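Local coordinates for protein putative glycosyl hydrolase (Bacteroides thetaiotaomicron VPI-5482, PDB 3K11) that is probably a glycosyl hydrolase of family 88, a group of (alpha/alpha)6-barrel enzymes, though its substrate and activity remain unestablished, at residues R38-I43 / K101-Y106; A95-D100 / G407-R412; G369-T374 / H398-V403. All coordinates share one frame; numbering follows the deposited sequence.

In the fold
Helix packing in this chain is supported by quite different chemistry at different depths. Contact 1 and contact 3 are buried, whereas contact 2 is only partly so. Contact 1 sets helix 29-45 against helix 101-128 through aromatic rings, with charge at its margin. Contact 2 joins the end of helix 82-98 to helix 400-416 by a threonine-to-carbonyl bond, methyl packing and a peripheral ion pair. Helix 400-416 also takes part in contact 3, through its first turn, where Tyr400 and Val403 meet Val371 of a loop. Contacts 1 and 2 touch where Tyr103 and Thr104 pack on Thr98 and Ala95; contacts 1 and 3 meet through Ile43 on Tyr400 and Tyr42 with Gln370.

Contact 1: residues R38-I43 / K101-Y106; sequences RVFAYI and KRYTDY
Phe40 fills the space between helix 29-45 and helix 101-128, its ring lodged among Arg102, Tyr103 and Tyr106. The tight part of the contact is aromatic. Tyr103 comes edge-on over the face of Phe40, a T-shaped stack with the planes at 87° and the centroids 5.0 Å apart; its CD1 lies above the centre of the phenylalanine ring, and its CE1 is 3.8 Å from Phe40 CG. Phe40 in turn directs its own edge at Tyr106 in an offset edge-to-face pair, CE1 lying 3.8 Å from Tyr106 CB. With CG anti to the backbone N (chi1 177°), the phenylalanine reaches straight across to the other helix. Beside it, Ile43 CD1 touches Tyr106 OH at 3.9 Å.

In the (alpha/alpha)6-barrel fold of this family, helices pack side by side around a common axis. Here the two short segments run in the same general direction, inclined at 28°, but their axes come no closer than 11.8 Å, a spacing bridged by whole rings. The tyrosine hydroxyls are tied elsewhere: Tyr103 OH bonds to Asp37, and Tyr106 OH to Thr47 and Trp84.

The solvent side is looser and charged. Arg102, an exposed residue, bends at chi3 and lays a face of its guanidinium against the edge of Phe40, with NH1 3.7 Å from Phe40 CD2. This is packing along the ring's rim, while NH2 forms salt bridges with Asp100 and Asp37.

Contact 2: residues A95-D100 / G407-R412; sequences AETTGD and GAEMIR
Thr97 and Arg412 have the nearest pair of CA atoms across the two segments, 5.6 Å apart, where the last turn of helix 82-98 meets the middle of helix 400-416. Both helices probably belong to the (alpha/alpha)6 barrel expected of this family. Past Thr98 the first chain leaves its helix at Gly99, which takes a positive phi, and Asp100 then stands as the N-cap of helix 101-128, so the contact sits beside the tight connection between two consecutive helices.

The central side chain is Thr97. Its hydroxyl lies between the backbone N and the carbonyl carbon (chi1 70°), and from there OG1 donates to Ala408 O at 2.7 Å. The donor stands above the carbonyl plane, 40° out of it, while the same oxygen also receives a weak helical bond from Arg412 N. Ala408 CB lies 3.6 Å from Thr97 OG1. The other branch, CG2, rests over a face of the Arg412 guanidinium in the conformer described, 3.9 Å from Arg412 NH2. A valine in place of Thr97 would probably leave Ala408 O without its grip from the neighbouring helix, with a methyl facing the carbonyl where the hydroxyl had been.

At the exposed margin, the extended Glu96 carries OE2 to 3.0 Å from Arg412 NH2, with the carboxylate and guanidinium planes 59° apart; because Arg412 is modelled in two conformers, this salt bridge and the methyl packing on the guanidinium are tentative. On the inner side, Ile411 also packs on Val32 of helix 29-45. Thr98 turns its two branches to different tasks: CG2 meets Ile411 CD1 at 3.7 Å, and OG1, also hydrogen-bonded to Ala94 O one turn back, closes an ST turn by accepting from Asp100 N at 3.0 Å.

Contact 3: residues G369-T374 / H398-V403; sequences GQVEGT and HGYGPV. With EDO (1,2-ethanediol), chain T.
Tyr400 and Val371 form the centre of this contact, in which a loop following helix 347-362 is fastened to the first turn of helix 400-416, probably one of the helices of the family's (alpha/alpha)6 barrel. The tyrosine hydroxyl accepts a nearly straight hydrogen bond from Val371 N, 3.0 Å from Tyr400 OH with an angle of 168° at the hydrogen. Val371 also leans its side chain over one face of the ring, toward the rim, where CG2 comes within 3.7 Å of Tyr400 CE1. Gln370 lies alongside the phenol, its CA 3.4 Å from Tyr400 OH. At the ring's edge sits Gly369 O, a buried carbonyl that has no polar partner in the model.

Farther along, Val371 and Val403 meet tip to tip, CG2 to CG2 at 4.0 Å; with Val371 CG1 anti to the backbone N (chi1 173°), both of its methyls touch Val403. Thr374 closes the other end, placing OG1 3.7 Å from Gly399 CA and CG2 near His398 CB. The fit leaves no place for a beta carbon at Gly399, which would run into the threonine hydroxyl.

The second shell fixes these groups. Val394 O bonds to the Tyr400 hydroxyl, which therefore serves as donor and acceptor at once, while Phe77 meets the ring at an inclined angle and Ile43 packs on it. Gln370 is steadied by Tyr42 through its NE2, and Asn366 holds both the backbone N of Gln370 and the carboxylate of Glu372. Glu372 sends its CB away from helix 400-416, and its carboxylate receives a hydrogen bond from a 1,2-ethanediol probably left by crystallisation, whose O1 lies 2.8 Å from Glu372 OE1.

Contact 1: residues R38-I43 / K101-Y106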
ATOM      1  N   ARG A  38      -0.052  28.623 -23.277  1.00 26.64           N
ATOM      2  CA  ARG A  38      -1.364  28.117 -23.724  1.00 24.75           C
ATOM      3  C   ARG A  38      -2.409  28.243 -22.616  1.00 25.91           C
ATOM      4  O   ARG A  38      -3.546  28.673 -22.857  1.00 24.00           O
ATOM      5  CB  ARG A  38      -1.257  26.690 -24.257  1.00 25.06           C
ATOM      6  CG  ARG A  38      -2.531  26.213 -24.920  1.00 31.47           C
ATOM      7  CD  ARG A  38      -2.326  24.980 -25.795  1.00 29.53           C
ATOM      8  NE  ARG A  38      -2.071  23.766 -25.023  1.00 26.84           N
ATOM      9  CZ  ARG A  38      -0.862  23.269 -24.766  1.00 27.81           C
ATOM     10  NH1 ARG A  38       0.254  23.863 -25.183  1.00 30.42           N
ATOM     11  NH2 ARG A  38      -0.764  22.162 -24.048  1.00 29.42           N
ATOM     12  N   VAL A  39      -2.016  27.904 -21.391  1.00 25.16           N
ATOM     13  CA  VAL A  39      -2.907  28.064 -20.245  1.00 25.60           C
ATOM     14  C   VAL A  39      -3.185  29.558 -20.025  1.00 25.70           C
ATOM     15  O   VAL A  39      -4.330  29.968 -19.816  1.00 24.21           O
ATOM     16  CB  VAL A  39      -2.307  27.455 -18.954  1.00 26.72           C
ATOM     17  CG1 VAL A  39      -3.196  27.795 -17.782  1.00 23.20           C
ATOM     18  CG2 VAL A  39      -2.086  25.915 -19.100  1.00 23.76           C
ATOM     19  N   PHE A  40      -2.137  30.376 -20.079  1.00 24.99           N
ATOM     20  CA  PHE A  40      -2.285  31.804 -19.849  1.00 24.79           C
ATOM     21  C   PHE A  40      -3.235  32.432 -20.872  1.00 24.92           C
ATOM     22  O   PHE A  40      -4.108  33.232 -20.517  1.00 23.26           O
ATOM     23  CB  PHE A  40      -0.915  32.487 -19.915  1.00 24.90           C
ATOM     24  CG  PHE A  40      -0.983  33.976 -19.750  1.00 25.61           C
ATOM     25  CD1 PHE A  40      -1.414  34.517 -18.565  1.00 23.62           C
ATOM     26  CD2 PHE A  40      -0.665  34.833 -20.803  1.00 30.28           C
ATOM     27  CE1 PHE A  40      -1.521  35.882 -18.391  1.00 27.03           C
ATOM     28  CE2 PHE A  40      -0.772  36.196 -20.643  1.00 34.57           C
ATOM     29  CZ  PHE A  40      -1.182  36.727 -19.419  1.00 28.55           C
ATOM     30  N   ALA A  41      -3.066  32.092 -22.138  1.00 26.30           N
ATOM     31  CA  ALA A  41      -3.923  32.707 -23.185  1.00 28.90           C
ATOM     32  C   ALA A  41      -5.375  32.343 -22.915  1.00 31.71           C
ATOM     33  O   ALA A  41      -6.285  33.153 -23.041  1.00 31.56           O
ATOM     34  CB  ALA A  41      -3.502  32.242 -24.577  1.00 28.97           C
ATOM     35  N   TYR A  42      -5.596  31.104 -22.521  1.00 27.34           N
ATOM     36  CA  TYR A  42      -6.939  30.661 -22.224  1.00 26.60           C
ATOM     37  C   TYR A  42      -7.563  31.408 -21.049  1.00 27.51           C
ATOM     38  O   TYR A  42      -8.654  31.918 -21.153  1.00 28.58           O
ATOM     39  CB  TYR A  42      -6.925  29.154 -21.947  1.00 25.58           C
ATOM     40  CG  TYR A  42      -8.272  28.635 -21.506  1.00 27.65           C
ATOM     41  CD1 TYR A  42      -9.359  28.659 -22.356  1.00 28.88           C
ATOM     42  CD2 TYR A  42      -8.447  28.103 -20.254  1.00 24.26           C
ATOM     43  CE1 TYR A  42     -10.599  28.193 -21.933  1.00 24.84           C
ATOM     44  CE2 TYR A  42      -9.675  27.645 -19.833  1.00 24.80           C
ATOM     45  CZ  TYR A  42     -10.739  27.679 -20.671  1.00 27.28           C
ATOM     46  OH  TYR A  42     -11.954  27.199 -20.196  1.00 28.52           O
ATOM     47  N   ILE A  43      -6.855  31.489 -19.929  1.00 25.39           N
ATOM     48  CA  ILE A  43      -7.456  32.092 -18.740  1.00 26.53           C
ATOM     49  C   ILE A  43      -7.639  33.597 -18.926  1.00 28.64           C
ATOM     50  O   ILE A  43      -8.516  34.177 -18.313  1.00 29.90           O
ATOM     51  CB  ILE A  43      -6.688  31.788 -17.443  1.00 27.17           C
ATOM     52  CG1 ILE A  43      -5.264  32.375 -17.470  1.00 34.17           C
ATOM     53  CG2 ILE A  43      -6.693  30.261 -17.184  1.00 23.77           C
ATOM     54  CD1 ILE A  43      -4.883  33.062 -16.205  1.00 37.80           C
ATOM     55  N   LYS A 101       6.670  40.015 -19.304  1.00 30.43           N
ATOM     56  CA  LYS A 101       5.891  41.005 -18.557  1.00 30.72           C
ATOM     57  C   LYS A 101       4.400  40.897 -18.766  1.00 28.00           C
ATOM     58  O   LYS A 101       3.627  41.546 -18.050  1.00 29.28           O
ATOM     59  CB  LYS A 101       6.334  42.412 -18.958  1.00 30.32           C
ATOM     60  CG  LYS A 101       7.805  42.699 -18.614  1.00 40.00           C
ATOM     61  N   ARG A 102       3.970  40.147 -19.771  1.00 26.93           N
ATOM     62  CA  ARG A 102       2.531  39.941 -19.987  1.00 29.15           C
ATOM     63  C   ARG A 102       1.894  39.329 -18.740  1.00 27.74           C
ATOM     64  O   ARG A 102       0.737  39.613 -18.415  1.00 28.30           O
ATOM     65  CB  ARG A 102       2.255  39.019 -21.173  1.00 28.83           C
ATOM     66  CG  ARG A 102       2.662  39.562 -22.562  1.00 33.13           C
ATOM     67  CD  ARG A 102       2.225  38.555 -23.630  1.00 35.40           C
ATOM     68  NE  ARG A 102       2.757  37.229 -23.296  1.00 39.61           N
ATOM     69  CZ  ARG A 102       2.136  36.056 -23.461  1.00 38.89           C
ATOM     70  NH1 ARG A 102       0.927  35.958 -23.997  1.00 36.64           N
ATOM     71  NH2 ARG A 102       2.738  34.955 -23.066  1.00 35.28           N
ATOM     72  N   TYR A 103       2.647  38.461 -18.064  1.00 28.85           N
ATOM     73  CA  TYR A 103       2.132  37.786 -16.889  1.00 26.71           C
ATOM     74  C   TYR A 103       1.814  38.778 -15.769  1.00 26.72           C
ATOM     75  O   TYR A 103       0.736  38.726 -15.176  1.00 26.58           O
ATOM     76  CB  TYR A 103       3.095  36.709 -16.404  1.00 28.77           C
ATOM     77  CG  TYR A 103       3.405  35.599 -17.381  1.00 26.02           C
ATOM     78  CD1 TYR A 103       2.444  35.073 -18.218  1.00 29.90           C
ATOM     79  CD2 TYR A 103       4.658  35.031 -17.419  1.00 32.33           C
ATOM     80  CE1 TYR A 103       2.745  34.046 -19.088  1.00 29.47           C
ATOM     81  CE2 TYR A 103       4.949  33.970 -18.268  1.00 35.76           C
ATOM     82  CZ  TYR A 103       3.991  33.476 -19.082  1.00 29.62           C
ATOM     83  OH  TYR A 103       4.272  32.438 -19.940  1.00 33.27           O
ATOM     84  N   THR A 104       2.728  39.703 -15.499  1.00 26.55           N
ATOM     85  CA  THR A 104       2.448  40.705 -14.473  1.00 26.97           C
ATOM     86  C   THR A 104       1.477  41.775 -14.988  1.00 26.92           C
ATOM     87  O   THR A 104       0.698  42.322 -14.193  1.00 27.62           O
ATOM     88  CB  THR A 104       3.692  41.319 -13.862  1.00 30.00           C
ATOM     89  OG1 THR A 104       4.681  41.481 -14.866  1.00 27.85           O
ATOM     90  CG2 THR A 104       4.229  40.434 -12.706  1.00 28.44           C
ATOM     91  N   ASP A 105       1.472  42.051 -16.291  1.00 27.58           N
ATOM     92  CA  ASP A 105       0.476  42.988 -16.850  1.00 27.03           C
ATOM     93  C   ASP A 105      -0.937  42.499 -16.541  1.00 28.09           C
ATOM     94  O   ASP A 105      -1.841  43.291 -16.241  1.00 26.58           O
ATOM     95  CB  ASP A 105       0.578  43.091 -18.360  1.00 25.06           C
ATOM     96  CG  ASP A 105       1.816  43.867 -18.839  1.00 29.16           C
ATOM     97  OD1 ASP A 105       2.525  44.471 -18.002  1.00 26.85           O
ATOM     98  OD2 ASP A 105       2.068  43.823 -20.068  1.00 31.44           O
ATOM     99  N   TYR A 106      -1.136  41.192 -16.640  1.00 27.54           N
ATOM    100  CA  TYR A 106      -2.423  40.593 -16.314  1.00 24.53           C
ATOM    101  C   TYR A 106      -2.829  40.863 -14.881  1.00 25.78           C
ATOM    102  O   TYR A 106      -3.968  41.200 -14.601  1.00 27.69           O
ATOM    103  CB  TYR A 106      -2.341  39.071 -16.548  1.00 26.92           C
ATOM    104  CG  TYR A 106      -3.567  38.300 -16.151  1.00 25.71           C
ATOM    105  CD1 TYR A 106      -3.704  37.798 -14.855  1.00 25.66           C
ATOM    106  CD2 TYR A 106      -4.577  38.025 -17.064  1.00 25.91           C
ATOM    107  CE1 TYR A 106      -4.814  37.074 -14.479  1.00 27.21           C
ATOM    108  CE2 TYR A 106      -5.714  37.285 -16.684  1.00 27.06           C
ATOM    109  CZ  TYR A 106      -5.809  36.826 -15.378  1.00 30.59           C
ATOM    110  OH  TYR A 106      -6.888  36.115 -14.953  1.00 30.70           O
TER

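Contact 2: residues A95-D100 / G407-R412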
ATOM      1  N   ALA A  95       6.427  35.916 -14.196  1.00 27.37           N
ATOM      2  CA  ALA A  95       7.036  37.095 -14.814  1.00 26.67           C
ATOM      3  C   ALA A  95       8.504  37.126 -14.442  1.00 27.52           C
ATOM      4  O   ALA A  95       9.325  37.522 -15.241  1.00 28.41           O
ATOM      5  CB  ALA A  95       6.358  38.409 -14.356  1.00 24.24           C
ATOM      6  N   GLU A  96       8.830  36.713 -13.222  1.00 27.85           N
ATOM      7  CA  GLU A  96      10.205  36.766 -12.752  1.00 31.97           C
ATOM      8  C   GLU A  96      11.088  35.700 -13.361  1.00 30.65           C
ATOM      9  O   GLU A  96      12.221  35.990 -13.723  1.00 29.55           O
ATOM     10  CB  GLU A  96      10.269  36.650 -11.238  1.00 32.64           C
ATOM     11  CG  GLU A  96      11.652  37.029 -10.693  1.00 43.24           C
ATOM     12  CD  GLU A  96      11.823  36.661  -9.244  1.00 47.57           C
ATOM     13  OE1 GLU A  96      10.828  36.798  -8.481  1.00 72.00           O
ATOM     14  OE2 GLU A  96      12.951  36.242  -8.876  1.00 64.25           O
ATOM     15  N   THR A  97      10.609  34.461 -13.459  1.00 27.60           N
ATOM     16  CA  THR A  97      11.485  33.410 -13.985  1.00 29.68           C
ATOM     17  C   THR A  97      11.622  33.409 -15.505  1.00 31.62           C
ATOM     18  O   THR A  97      12.576  32.822 -16.042  1.00 31.23           O
ATOM     19  CB  THR A  97      11.028  32.043 -13.548  1.00 28.78           C
ATOM     20  OG1 THR A  97       9.788  31.690 -14.205  1.00 31.17           O
ATOM     21  CG2 THR A  97      10.852  31.989 -12.043  1.00 24.40           C
ATOM     22  N   THR A  98      10.673  34.028 -16.203  1.00 30.73           N
ATOM     23  CA  THR A  98      10.657  34.030 -17.667  1.00 30.97           C
ATOM     24  C   THR A  98      10.976  35.374 -18.257  1.00 34.05           C
ATOM     25  O   THR A  98      11.343  35.464 -19.423  1.00 33.73           O
ATOM     26  CB  THR A  98       9.258  33.643 -18.206  1.00 32.87           C
ATOM     27  OG1 THR A  98       8.316  34.681 -17.872  1.00 32.49           O
ATOM     28  CG2 THR A  98       8.781  32.307 -17.620  1.00 29.74           C
ATOM     29  N   GLY A  99      10.757  36.432 -17.487  1.00 35.10           N
ATOM     30  CA  GLY A  99      10.899  37.767 -17.998  1.00 34.97           C
ATOM     31  C   GLY A  99       9.768  38.227 -18.895  1.00 35.36           C
ATOM     32  O   GLY A  99       9.863  39.281 -19.490  1.00 36.21           O
ATOM     33  N   ASP A 100       8.698  37.454 -19.009  1.00 32.30           N
ATOM     34  CA  ASP A 100       7.564  37.807 -19.839  1.00 31.42           C
ATOM     35  C   ASP A 100       6.659  38.723 -18.993  1.00 31.10           C
ATOM     36  O   ASP A 100       5.938  38.267 -18.113  1.00 28.47           O
ATOM     37  CB  ASP A 100       6.837  36.517 -20.269  1.00 29.77           C
ATOM     38  CG  ASP A 100       5.755  36.756 -21.290  1.00 37.91           C
ATOM     39  OD1 ASP A 100       5.349  37.920 -21.465  1.00 32.86           O
ATOM     40  OD2 ASP A 100       5.309  35.764 -21.912  1.00 32.66           O
ATOM     41  N   GLY A 407       5.138  25.531 -13.806  1.00 23.21           N
ATOM     42  CA  GLY A 407       5.823  25.777 -15.072  1.00 24.01           C
ATOM     43  C   GLY A 407       6.846  26.857 -14.905  1.00 25.50           C
ATOM     44  O   GLY A 407       7.986  26.716 -15.327  1.00 23.12           O
ATOM     45  N   ALA A 408       6.433  27.955 -14.284  1.00 23.56           N
ATOM     46  CA  ALA A 408       7.355  29.065 -14.037  1.00 27.02           C
ATOM     47  C   ALA A 408       8.605  28.618 -13.297  1.00 23.84           C
ATOM     48  O   ALA A 408       9.717  29.010 -13.647  1.00 24.69           O
ATOM     49  CB  ALA A 408       6.658  30.153 -13.230  1.00 26.53           C
ATOM     50  N   GLU A 409       8.412  27.789 -12.278  1.00 22.97           N
ATOM     51  CA  GLU A 409       9.502  27.335 -11.443  1.00 22.39           C
ATOM     52  C   GLU A 409      10.339  26.263 -12.132  1.00 22.32           C
ATOM     53  O   GLU A 409      11.592  26.213 -11.995  1.00 22.10           O
ATOM     54  CB  GLU A 409       8.956  26.822 -10.093  1.00 24.07           C
ATOM     55  CG  GLU A 409       9.967  26.858  -8.985  1.00 22.92           C
ATOM     56  CD  GLU A 409      10.395  28.256  -8.572  1.00 26.19           C
ATOM     57  OE1 GLU A 409       9.699  29.215  -8.878  1.00 30.60           O
ATOM     58  OE2 GLU A 409      11.450  28.355  -7.955  1.00 26.10           O
HETATM   59  N   MSE A 410       9.695  25.438 -12.934  1.00 23.01           N
HETATM   60  CA  MSE A 410      10.448  24.497 -13.768  1.00 23.83           C
HETATM   61  C   MSE A 410      11.352  25.205 -14.765  1.00 23.40           C
HETATM   62  O   MSE A 410      12.494  24.764 -15.008  1.00 24.03           O
HETATM   63  CB  MSE A 410       9.509  23.525 -14.517  1.00 23.88           C
HETATM   64  CG  MSE A 410       8.856  22.456 -13.681  1.00 22.75           C
HETATM   65 SE   MSE A 410      10.070  21.250 -12.883  0.75 22.01          SE
HETATM   66  CE  MSE A 410      11.113  20.769 -14.390  1.00 18.12           C
ATOM     67  N   ILE A 411      10.919  26.328 -15.313  1.00 23.49           N
ATOM     68  CA  ILE A 411      11.782  27.092 -16.225  1.00 22.88           C
ATOM     69  C   ILE A 411      13.042  27.553 -15.495  1.00 24.49           C
ATOM     70  O   ILE A 411      14.158  27.389 -16.029  1.00 25.73           O
ATOM     71  CB  ILE A 411      11.015  28.276 -16.887  1.00 21.20           C
ATOM     72  CG1 ILE A 411       9.996  27.706 -17.892  1.00 21.30           C
ATOM     73  CG2 ILE A 411      11.981  29.352 -17.564  1.00 19.87           C
ATOM     74  CD1 ILE A 411       8.825  28.690 -18.302  1.00 20.74           C
ATOM     75  N   ARG A 412      12.877  28.098 -14.282  0.50 25.33           N
ATOM     76  CA  ARG A 412      14.029  28.490 -13.455  0.50 23.67           C
ATOM     77  C   ARG A 412      14.945  27.299 -13.233  0.50 23.81           C
ATOM     78  O   ARG A 412      16.155  27.387 -13.432  0.50 23.05           O
ATOM     79  CB  ARG A 412      13.574  29.000 -12.091  0.50 25.17           C
ATOM     80  CG  ARG A 412      14.711  29.350 -11.123  0.50 28.40           C
ATOM     81  CD  ARG A 412      15.285  30.678 -11.441  0.50 42.40           C
ATOM     82  NE  ARG A 412      14.543  31.766 -10.798  0.50 44.14           N
ATOM     83  CZ  ARG A 412      14.552  33.039 -11.209  0.50 49.29           C
ATOM     84  NH1 ARG A 412      15.227  33.422 -12.303  0.50 52.22           N
ATOM     85  NH2 ARG A 412      13.850  33.942 -10.537  0.50 44.51           N
TER

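Contact 3: residues G369-T374 / H398-V403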
ATOM      1  N   GLY A 369      -6.139  24.884 -23.749  1.00 24.97           N
ATOM      2  CA  GLY A 369      -5.428  25.499 -22.636  1.00 26.11           C
ATOM      3  C   GLY A 369      -6.059  25.218 -21.283  1.00 26.21           C
ATOM      4  O   GLY A 369      -5.665  25.815 -20.255  1.00 24.90           O
ATOM      5  N   GLN A 370      -7.084  24.357 -21.281  1.00 23.82           N
ATOM      6  CA  GLN A 370      -7.699  23.930 -20.030  1.00 25.19           C
ATOM      7  C   GLN A 370      -6.811  22.918 -19.346  1.00 25.80           C
ATOM      8  O   GLN A 370      -5.988  22.282 -19.979  1.00 25.78           O
ATOM      9  CB  GLN A 370      -9.065  23.299 -20.268  1.00 23.57           C
ATOM     10  CG  GLN A 370     -10.073  24.254 -20.916  1.00 25.82           C
ATOM     11  CD  GLN A 370     -11.395  23.588 -21.170  1.00 30.81           C
ATOM     12  OE1 GLN A 370     -11.435  22.417 -21.572  1.00 26.24           O
ATOM     13  NE2 GLN A 370     -12.490  24.327 -20.968  1.00 22.67           N
ATOM     14  N   VAL A 371      -7.019  22.762 -18.051  1.00 26.00           N
ATOM     15  CA  VAL A 371      -6.287  21.795 -17.245  1.00 24.97           C
ATOM     16  C   VAL A 371      -7.280  20.714 -16.842  1.00 24.06           C
ATOM     17  O   VAL A 371      -8.244  20.970 -16.089  1.00 25.73           O
ATOM     18  CB  VAL A 371      -5.642  22.450 -16.007  1.00 27.15           C
ATOM     19  CG1 VAL A 371      -5.047  21.380 -15.101  1.00 25.89           C
ATOM     20  CG2 VAL A 371      -4.582  23.505 -16.451  1.00 22.60           C
ATOM     21  N   GLU A 372      -7.033  19.512 -17.344  1.00 23.42           N
ATOM     22  CA  GLU A 372      -7.886  18.341 -17.078  1.00 23.02           C
ATOM     23  C   GLU A 372      -7.458  17.561 -15.842  1.00 24.88           C
ATOM     24  O   GLU A 372      -6.298  17.594 -15.433  1.00 23.39           O
ATOM     25  CB  GLU A 372      -7.882  17.396 -18.286  1.00 23.88           C
ATOM     26  CG  GLU A 372      -8.360  18.081 -19.589  1.00 26.35           C
ATOM     27  CD  GLU A 372      -8.531  17.142 -20.793  1.00 29.15           C
ATOM     28  OE1 GLU A 372      -8.204  15.918 -20.732  1.00 27.22           O
ATOM     29  OE2 GLU A 372      -9.062  17.644 -21.822  1.00 28.29           O
ATOM     30  N   GLY A 373      -8.403  16.795 -15.292  1.00 24.56           N
ATOM     31  CA  GLY A 373      -8.125  15.924 -14.151  1.00 25.14           C
ATOM     32  C   GLY A 373      -8.026  16.604 -12.785  1.00 27.28           C
ATOM     33  O   GLY A 373      -7.474  15.992 -11.848  1.00 27.00           O
ATOM     34  N   THR A 374      -8.595  17.803 -12.648  1.00 23.54           N
ATOM     35  CA  THR A 374      -8.578  18.531 -11.388  1.00 22.91           C
ATOM     36  C   THR A 374      -9.832  18.240 -10.566  1.00 24.46           C
ATOM     37  O   THR A 374     -10.944  18.407 -11.051  1.00 24.98           O
ATOM     38  CB  THR A 374      -8.519  20.027 -11.595  1.00 22.20           C
ATOM     39  OG1 THR A 374      -7.298  20.358 -12.277  1.00 25.43           O
ATOM     40  CG2 THR A 374      -8.583  20.787 -10.259  1.00 20.69           C
ATOM     41  N   HIS A 398      -8.926  25.357  -9.429  1.00 22.33           N
ATOM     42  CA  HIS A 398      -7.768  25.003  -8.631  1.00 24.58           C
ATOM     43  C   HIS A 398      -6.612  24.532  -9.447  1.00 25.76           C
ATOM     44  O   HIS A 398      -5.507  24.468  -8.928  1.00 26.66           O
ATOM     45  CB  HIS A 398      -8.109  23.839  -7.699  1.00 25.15           C
ATOM     46  CG  HIS A 398      -9.363  24.043  -6.936  1.00 23.39           C
ATOM     47  ND1 HIS A 398     -10.601  23.864  -7.497  1.00 25.90           N
ATOM     48  CD2 HIS A 398      -9.573  24.453  -5.659  1.00 26.11           C
ATOM     49  CE1 HIS A 398     -11.520  24.166  -6.595  1.00 24.28           C
ATOM     50  NE2 HIS A 398     -10.920  24.478  -5.465  1.00 24.56           N
ATOM     51  N   GLY A 399      -6.864  24.116 -10.692  1.00 23.40           N
ATOM     52  CA  GLY A 399      -5.766  23.603 -11.506  1.00 26.48           C
ATOM     53  C   GLY A 399      -4.865  24.665 -12.095  1.00 24.46           C
ATOM     54  O   GLY A 399      -3.683  24.424 -12.377  1.00 26.92           O
ATOM     55  N   TYR A 400      -5.416  25.863 -12.291  1.00 22.92           N
ATOM     56  CA  TYR A 400      -4.765  26.843 -13.174  1.00 23.56           C
ATOM     57  C   TYR A 400      -3.516  27.482 -12.552  1.00 22.19           C
ATOM     58  O   TYR A 400      -2.440  27.480 -13.191  1.00 22.92           O
ATOM     59  CB  TYR A 400      -5.833  27.872 -13.663  1.00 24.16           C
ATOM     60  CG  TYR A 400      -6.777  27.142 -14.578  1.00 26.30           C
ATOM     61  CD1 TYR A 400      -6.439  26.923 -15.904  1.00 25.22           C
ATOM     62  CD2 TYR A 400      -7.890  26.489 -14.078  1.00 23.58           C
ATOM     63  CE1 TYR A 400      -7.238  26.121 -16.739  1.00 23.04           C
ATOM     64  CE2 TYR A 400      -8.710  25.696 -14.923  1.00 25.92           C
ATOM     65  CZ  TYR A 400      -8.373  25.534 -16.243  1.00 26.50           C
ATOM     66  OH  TYR A 400      -9.129  24.727 -17.074  1.00 22.71           O
ATOM     67  N   GLY A 401      -3.673  28.038 -11.346  1.00 21.67           N
ATOM     68  CA  GLY A 401      -2.582  28.684 -10.606  1.00 22.60           C
ATOM     69  C   GLY A 401      -1.409  27.751 -10.461  1.00 23.72           C
ATOM     70  O   GLY A 401      -0.275  28.075 -10.802  1.00 23.40           O
ATOM     71  N   PRO A 402      -1.675  26.583  -9.918  1.00 22.05           N
ATOM     72  CA  PRO A 402      -0.604  25.621  -9.728  1.00 22.37           C
ATOM     73  C   PRO A 402       0.154  25.194 -10.971  1.00 22.83           C
ATOM     74  O   PRO A 402       1.351  25.100 -10.930  1.00 24.08           O
ATOM     75  CB  PRO A 402      -1.301  24.474  -9.045  1.00 22.71           C
ATOM     76  CG  PRO A 402      -2.416  25.088  -8.276  1.00 23.96           C
ATOM     77  CD  PRO A 402      -2.907  26.197  -9.218  1.00 23.92           C
ATOM     78  N   VAL A 403      -0.531  24.990 -12.093  1.00 24.28           N
ATOM     79  CA  VAL A 403       0.150  24.628 -13.320  1.00 23.63           C
ATOM     80  C   VAL A 403       1.036  25.769 -13.753  1.00 22.89           C
ATOM     81  O   VAL A 403       2.169  25.554 -14.195  1.00 23.73           O
ATOM     82  CB  VAL A 403      -0.884  24.220 -14.407  1.00 24.99           C
ATOM     83  CG1 VAL A 403      -0.236  24.161 -15.795  1.00 21.44           C
ATOM     84  CG2 VAL A 403      -1.528  22.855 -14.001  1.00 22.25           C
TER
HETATM   85  C1  EDO T  19      -5.051  16.739 -22.177  1.00 47.39           C
HETATM   86  O1  EDO T  19      -5.462  15.593 -21.377  1.00 53.70           O
HETATM   87  C2  EDO T  19      -5.136  16.452 -23.677  1.00 57.43           C
HETATM   88  O2  EDO T  19      -6.515  16.383 -24.131  1.00 60.95           O